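Local atomic coordinates of insecticidal protein (Brevibacillus laterosporus, PDB entry 7ML9), a protein that is active against the western corn rootworm and probably acts by forming beta-barrel pores in target membranes, as relatives of the epsilon-toxin/MTX2 family do. Residues N140-A154 with S168-T180. Numbering follows the deposited sequence.
Sequences NTTTHGLKLGVKTTA and STEYNFQNSSTDT
N140 lays its amide over one face of the Y171 ring, the two planes 19° apart, while T142 OG1 and T141 O sit at the ring edge. With CG lodged between the backbone N and carbonyl carbon (chi1 76°), that amide turns ND2 toward strand 168–172, donating to T169 OG1 at 2.8 Å and to E170 O, whose carbonyl plane it meets from above. T142 OG1 donates to N172 O (2.6 Å). Water 1 accepts from N172 N and lies within hydrogen-bonding distance of N140 OD1 and T142 OG1.

The F173 ring packs among aliphatic groups: T152 CG2 makes a CH-pi contact over one face, 3.9 Å from the centroid, and L146 CD1, L148 CD1 and A154 CB come in obliquely.

N140 and D179 exchange antiparallel backbone bonds, as do A154 and Y171, whose ladder F173 N extends to T152 O (3.0 Å). T142 N also reaches S177 O, and L146 N reaches F173 O.

Hairpin 153–160/165–172 thus packs on the long sheet, strands 140–142 and 168–172 being 21° apart. Buried ND2 and the T142 hydroxyl find acceptors between the layers, and F173 ties the hairpin base to L146 and L148. In aerolysin-type relatives such a hairpin probably inserts into membranes; this partly polar, hydrated interface is consistent with detachment.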
# COMPACT_ATOMS: atom_id res chain seq x y z
N ASN A 140 6.37 -1.46 -4.05
CA ASN A 140 5.30 -2.04 -3.25
C ASN A 140 5.31 -3.55 -3.45
O ASN A 140 5.89 -4.07 -4.41
CB ASN A 140 3.95 -1.38 -3.59
CG ASN A 140 3.36 -1.86 -4.92
OD1 ASN A 140 3.31 -3.05 -5.20
ND2 ASN A 140 2.86 -0.92 -5.72
N THR A 141 4.68 -4.26 -2.52
CA THR A 141 4.48 -5.70 -2.60
C THR A 141 3.06 -6.01 -2.15
O THR A 141 2.62 -5.49 -1.12
CB THR A 141 5.48 -6.47 -1.72
OG1 THR A 141 6.81 -6.26 -2.20
CG2 THR A 141 5.16 -7.96 -1.74
N THR A 142 2.35 -6.83 -2.91
CA THR A 142 1.04 -7.30 -2.47
C THR A 142 1.27 -8.51 -1.57
O THR A 142 1.74 -9.56 -2.02
CB THR A 142 0.16 -7.64 -3.66
OG1 THR A 142 -0.06 -6.45 -4.43
CG2 THR A 142 -1.19 -8.19 -3.16
N THR A 143 0.98 -8.35 -0.28
CA THR A 143 1.30 -9.39 0.70
C THR A 143 0.11 -10.30 1.00
O THR A 143 0.31 -11.48 1.30
CB THR A 143 1.80 -8.75 2.01
OG1 THR A 143 0.84 -7.80 2.47
CG2 THR A 143 3.15 -8.01 1.78
N HIS A 144 -1.11 -9.76 0.96
CA HIS A 144 -2.34 -10.55 1.04
C HIS A 144 -3.14 -10.21 -0.21
O HIS A 144 -3.86 -9.20 -0.23
CB HIS A 144 -3.13 -10.24 2.30
CG HIS A 144 -2.44 -10.63 3.57
ND1 HIS A 144 -1.24 -10.08 3.97
CD2 HIS A 144 -2.81 -11.49 4.55
CE1 HIS A 144 -0.89 -10.60 5.13
NE2 HIS A 144 -1.83 -11.46 5.51
N GLY A 145 -3.01 -11.04 -1.25
CA GLY A 145 -3.62 -10.74 -2.52
C GLY A 145 -5.10 -11.13 -2.59
O GLY A 145 -5.60 -11.91 -1.78
N LEU A 146 -5.79 -10.55 -3.57
CA LEU A 146 -7.18 -10.88 -3.85
C LEU A 146 -7.25 -11.41 -5.28
O LEU A 146 -6.95 -10.69 -6.24
CB LEU A 146 -8.09 -9.66 -3.66
CG LEU A 146 -8.16 -9.01 -2.27
CD1 LEU A 146 -8.94 -7.69 -2.29
CD2 LEU A 146 -8.78 -9.95 -1.25
N LYS A 147 -7.61 -12.69 -5.42
CA LYS A 147 -7.83 -13.30 -6.73
C LYS A 147 -9.29 -13.05 -7.11
O LYS A 147 -10.20 -13.67 -6.57
CB LYS A 147 -7.51 -14.79 -6.69
CG LYS A 147 -7.67 -15.45 -8.06
CD LYS A 147 -7.05 -16.84 -8.08
CE LYS A 147 -7.70 -17.69 -9.17
NZ LYS A 147 -6.83 -18.84 -9.56
N LEU A 148 -9.50 -12.12 -8.04
CA LEU A 148 -10.83 -11.64 -8.36
C LEU A 148 -11.35 -12.13 -9.70
O LEU A 148 -12.50 -11.85 -10.03
CB LEU A 148 -10.86 -10.11 -8.33
CG LEU A 148 -10.68 -9.53 -6.92
CD1 LEU A 148 -10.17 -8.08 -7.00
CD2 LEU A 148 -12.02 -9.59 -6.16
N GLY A 149 -10.54 -12.87 -10.47
CA GLY A 149 -10.96 -13.35 -11.77
C GLY A 149 -10.72 -12.38 -12.90
O GLY A 149 -11.09 -12.69 -14.05
N VAL A 150 -10.13 -11.23 -12.61
CA VAL A 150 -9.83 -10.20 -13.60
C VAL A 150 -8.69 -9.37 -13.01
O VAL A 150 -8.60 -9.19 -11.79
CB VAL A 150 -11.08 -9.34 -13.92
CG1 VAL A 150 -11.69 -8.74 -12.65
CG2 VAL A 150 -10.74 -8.24 -14.91
N LYS A 151 -7.81 -8.89 -13.88
CA LYS A 151 -6.71 -8.06 -13.41
C LYS A 151 -7.28 -6.82 -12.73
O LYS A 151 -8.12 -6.11 -13.29
CB LYS A 151 -5.79 -7.66 -14.57
CG LYS A 151 -4.53 -6.92 -14.11
CD LYS A 151 -4.07 -5.90 -15.13
CE LYS A 151 -2.85 -5.13 -14.64
NZ LYS A 151 -2.63 -3.93 -15.51
N THR A 152 -6.83 -6.58 -11.51
CA THR A 152 -7.37 -5.52 -10.67
C THR A 152 -6.20 -4.75 -10.07
O THR A 152 -5.26 -5.36 -9.54
CB THR A 152 -8.27 -6.10 -9.56
OG1 THR A 152 -9.38 -6.78 -10.17
CG2 THR A 152 -8.80 -5.00 -8.64
N THR A 153 -6.24 -3.43 -10.21
CA THR A 153 -5.18 -2.55 -9.74
C THR A 153 -5.82 -1.38 -9.01
O THR A 153 -6.99 -1.05 -9.23
CB THR A 153 -4.30 -1.98 -10.88
OG1 THR A 153 -5.11 -1.25 -11.80
CG2 THR A 153 -3.57 -3.08 -11.61
N ALA A 154 -5.04 -0.76 -8.14
CA ALA A 154 -5.49 0.44 -7.46
C ALA A 154 -4.27 1.24 -7.04
O ALA A 154 -3.25 0.66 -6.65
CB ALA A 154 -6.37 0.13 -6.24
N SER A 168 2.79 8.28 -4.64
CA SER A 168 1.79 7.26 -4.93
C SER A 168 2.45 6.00 -5.47
O SER A 168 3.63 5.98 -5.82
CB SER A 168 0.73 7.77 -5.91
OG SER A 168 1.28 7.88 -7.21
N THR A 169 1.66 4.92 -5.52
CA THR A 169 2.15 3.62 -5.94
C THR A 169 0.92 2.80 -6.33
O THR A 169 -0.15 2.96 -5.74
CB THR A 169 2.96 2.94 -4.83
OG1 THR A 169 3.62 1.78 -5.33
CG2 THR A 169 2.08 2.56 -3.62
N GLU A 170 1.07 1.96 -7.34
CA GLU A 170 -0.05 1.21 -7.90
C GLU A 170 0.10 -0.26 -7.54
O GLU A 170 1.10 -0.90 -7.90
CB GLU A 170 -0.14 1.38 -9.42
CG GLU A 170 -1.38 0.72 -10.01
CD GLU A 170 -1.56 1.01 -11.49
OE1 GLU A 170 -0.55 0.95 -12.23
OE2 GLU A 170 -2.71 1.29 -11.91
N TYR A 171 -0.88 -0.79 -6.82
CA TYR A 171 -0.89 -2.19 -6.44
C TYR A 171 -1.58 -3.02 -7.51
O TYR A 171 -2.62 -2.61 -8.04
CB TYR A 171 -1.62 -2.40 -5.11
CG TYR A 171 -0.81 -1.98 -3.92
CD1 TYR A 171 0.08 -2.86 -3.32
CD2 TYR A 171 -0.92 -0.70 -3.41
CE1 TYR A 171 0.83 -2.47 -2.23
CE2 TYR A 171 -0.18 -0.31 -2.33
CZ TYR A 171 0.69 -1.19 -1.75
OH TYR A 171 1.44 -0.79 -0.66
N ASN A 172 -1.00 -4.16 -7.83
CA ASN A 172 -1.72 -5.23 -8.51
C ASN A 172 -2.18 -6.22 -7.45
O ASN A 172 -1.36 -6.72 -6.67
CB ASN A 172 -0.84 -5.91 -9.56
CG ASN A 172 -1.62 -6.90 -10.42
OD1 ASN A 172 -2.34 -7.76 -9.90
ND2 ASN A 172 -1.50 -6.76 -11.74
N PHE A 173 -3.48 -6.52 -7.45
CA PHE A 173 -4.08 -7.28 -6.35
C PHE A 173 -3.67 -8.74 -6.32
O PHE A 173 -3.96 -9.43 -5.34
CB PHE A 173 -5.61 -7.16 -6.40
CG PHE A 173 -6.15 -5.86 -5.85
CD1 PHE A 173 -5.40 -4.69 -5.86
CD2 PHE A 173 -7.44 -5.81 -5.33
CE1 PHE A 173 -5.91 -3.50 -5.36
CE2 PHE A 173 -7.96 -4.62 -4.83
CZ PHE A 173 -7.20 -3.46 -4.84
N GLN A 174 -2.99 -9.26 -7.35
CA GLN A 174 -2.58 -10.66 -7.29
C GLN A 174 -1.51 -10.86 -6.22
O GLN A 174 -0.58 -10.05 -6.09
CB GLN A 174 -2.05 -11.13 -8.64
CG GLN A 174 -1.52 -12.57 -8.62
CD GLN A 174 -0.82 -12.98 -9.91
OE1 GLN A 174 -1.29 -12.69 -11.02
NE2 GLN A 174 0.32 -13.65 -9.78
N ASN A 175 -1.65 -11.94 -5.45
CA ASN A 175 -0.67 -12.29 -4.42
C ASN A 175 0.75 -12.24 -4.97
O ASN A 175 1.03 -12.73 -6.07
CB ASN A 175 -0.96 -13.69 -3.87
CG ASN A 175 -0.01 -14.08 -2.75
OD1 ASN A 175 0.52 -13.23 -2.04
ND2 ASN A 175 0.19 -15.39 -2.59
N SER A 176 1.66 -11.64 -4.19
CA SER A 176 3.09 -11.57 -4.45
C SER A 176 3.46 -10.65 -5.60
O SER A 176 4.62 -10.66 -6.03
CB SER A 176 3.69 -12.96 -4.71
OG SER A 176 3.58 -13.76 -3.54
N SER A 177 2.52 -9.86 -6.10
CA SER A 177 2.86 -8.84 -7.08
C SER A 177 3.80 -7.82 -6.47
O SER A 177 3.58 -7.36 -5.34
CB SER A 177 1.59 -8.14 -7.58
OG SER A 177 0.75 -9.03 -8.29
N THR A 178 4.86 -7.47 -7.20
CA THR A 178 5.79 -6.43 -6.80
C THR A 178 5.90 -5.39 -7.91
O THR A 178 5.90 -5.74 -9.10
CB THR A 178 7.19 -6.99 -6.50
OG1 THR A 178 7.75 -7.54 -7.70
CG2 THR A 178 7.14 -8.07 -5.44
N ASP A 179 5.99 -4.13 -7.52
CA ASP A 179 6.16 -3.00 -8.42
C ASP A 179 7.35 -2.19 -7.94
O ASP A 179 7.55 -2.05 -6.73
CB ASP A 179 4.89 -2.12 -8.44
CG ASP A 179 4.61 -1.49 -9.81
OD1 ASP A 179 5.00 -2.09 -10.82
OD2 ASP A 179 3.99 -0.41 -9.86
N THR A 180 8.15 -1.67 -8.87
CA THR A 180 9.20 -0.71 -8.55
C THR A 180 9.22 0.38 -9.61
O THR A 180 9.28 0.08 -10.81
CB THR A 180 10.59 -1.36 -8.45
OG1 THR A 180 10.63 -2.27 -7.35
CG2 THR A 180 11.67 -0.29 -8.22
O HOH W 1 1.49 -4.85 -6.30
O HOH W 2 -4.87 -8.67 -10.36